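Mannose/sialic acid-binding lectin (Polygonatum cyrtonema, PDB 3A0C) probably binds carbohydrate such as mannose, this chain being the bulb-type lectin domain of a longer protein. Local coordinates at residues Ser9-Thr12 with Gly13-Leu16. Numbering follows the deposited sequence.
Sequences SLFT and GHSL
The F11 ring turns its edge toward the face of the H14 imidazole across a type II beta turn, an offset edge-to-face pair with centroids 5.9 Å apart and planes at 76°. In both residues CG stands anti to the carbonyl carbon and beside the backbone N (chi1 -59° and -64°), and the two side chains run alongside in the same direction. F11 CB sits over one face of the imidazole, a CH-pi contact 4.1 Å from that atom to the ring centroid. S9 OG sits over a face of the phenyl ring. The turn closes through H14 N to F11 O, 2.9 Å. G13 takes the third turn position with positive phi, where a CB would jam against the carbonyl of T12. A water donates to S9 O, 3.0 Å; its very short approach to H14 ND1 leaves a bridge to the imidazole doubtful. CD2 of L10 packs on H14 CB at 3.9 Å and on L16 CD2 at 4.0 Å. Both leucines are buried, L10 also touching L55 and L16 reaching L87 and L89. T12 OG1 bonds to C53 O. The turn thus links the outermost strands of two four-stranded sheets, 9-10 and 15-18, as in the beta-prism II fold of bulb-type lectins.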
loop_
_atom_site.group_PDB
_atom_site.type_symbol
_atom_site.label_atom_id
_atom_site.label_comp_id
_atom_site.label_asym_id
_atom_site.label_seq_id
_atom_site.Cartn_x
_atom_site.Cartn_y
_atom_site.Cartn_z
ATOM N N SER A 9 -13.097 -0.001 -4.065
ATOM C CA SER A 9 -13.112 0.368 -5.464
ATOM C C SER A 9 -12.766 1.825 -5.704
ATOM O O SER A 9 -12.890 2.665 -4.823
ATOM C CB SER A 9 -14.491 0.059 -6.051
ATOM O OG SER A 9 -14.704 0.755 -7.266
ATOM N N LEU A 10 -12.289 2.103 -6.908
ATOM C CA LEU A 10 -11.962 3.458 -7.339
ATOM C C LEU A 10 -13.029 3.818 -8.385
ATOM O O LEU A 10 -12.913 3.445 -9.552
ATOM C CB LEU A 10 -10.589 3.504 -8.003
ATOM C CG LEU A 10 -9.346 3.651 -7.152
ATOM C CD1 LEU A 10 -8.168 3.863 -8.096
ATOM C CD2 LEU A 10 -9.476 4.847 -6.230
ATOM N N PHE A 11 -14.073 4.516 -7.967
ATOM C CA PHE A 11 -15.128 4.881 -8.891
ATOM C C PHE A 11 -14.674 5.931 -9.893
ATOM O O PHE A 11 -13.537 6.424 -9.822
ATOM C CB PHE A 11 -16.349 5.349 -8.111
ATOM C CG PHE A 11 -16.893 4.305 -7.177
ATOM C CD1 PHE A 11 -16.446 4.222 -5.861
ATOM C CD2 PHE A 11 -17.815 3.365 -7.633
ATOM C CE1 PHE A 11 -16.909 3.213 -5.010
ATOM C CE2 PHE A 11 -18.285 2.352 -6.797
ATOM C CZ PHE A 11 -17.834 2.275 -5.485
ATOM N N THR A 12 -15.554 6.255 -10.839
ATOM C CA THR A 12 -15.232 7.225 -11.878
ATOM C C THR A 12 -14.692 8.517 -11.293
ATOM O O THR A 12 -15.249 9.062 -10.355
ATOM C CB THR A 12 -16.468 7.534 -12.760
ATOM O OG1 THR A 12 -16.896 6.333 -13.409
ATOM C CG2 THR A 12 -16.125 8.565 -13.818
ATOM N N GLY A 13 -13.589 8.992 -11.846
ATOM C CA GLY A 13 -13.003 10.223 -11.363
ATOM C C GLY A 13 -12.056 10.058 -10.196
ATOM O O GLY A 13 -11.236 10.946 -9.962
ATOM N N HIS A 14 -12.139 8.946 -9.470
ATOM C CA HIS A 14 -11.257 8.742 -8.313
ATOM C C HIS A 14 -9.829 8.342 -8.691
ATOM O O HIS A 14 -9.594 7.779 -9.761
ATOM C CB HIS A 14 -11.836 7.693 -7.361
ATOM C CG HIS A 14 -13.135 8.092 -6.741
ATOM N ND1 HIS A 14 -13.678 7.421 -5.666
ATOM C CD2 HIS A 14 -14.034 9.043 -7.084
ATOM C CE1 HIS A 14 -14.858 7.939 -5.381
ATOM N NE2 HIS A 14 -15.099 8.924 -6.228
ATOM N N SER A 15 -8.881 8.615 -7.800
ATOM C CA SER A 15 -7.489 8.302 -8.083
ATOM C C SER A 15 -6.632 8.160 -6.839
ATOM O O SER A 15 -7.030 8.573 -5.744
ATOM C CB SER A 15 -6.887 9.405 -8.937
ATOM O OG SER A 15 -6.877 10.613 -8.210
ATOM N N LEU A 16 -5.457 7.563 -7.018
ATOM C CA LEU A 16 -4.482 7.393 -5.936
ATOM C C LEU A 16 -3.375 8.350 -6.338
ATOM O O LEU A 16 -3.181 8.605 -7.527
ATOM C CB LEU A 16 -3.924 5.968 -5.902
ATOM C CG LEU A 16 -4.899 4.792 -5.824
ATOM C CD1 LEU A 16 -4.088 3.515 -5.705
ATOM C CD2 LEU A 16 -5.830 4.939 -4.646
HETATM O O HOH W 1 -13.155 5.580 -4.180
#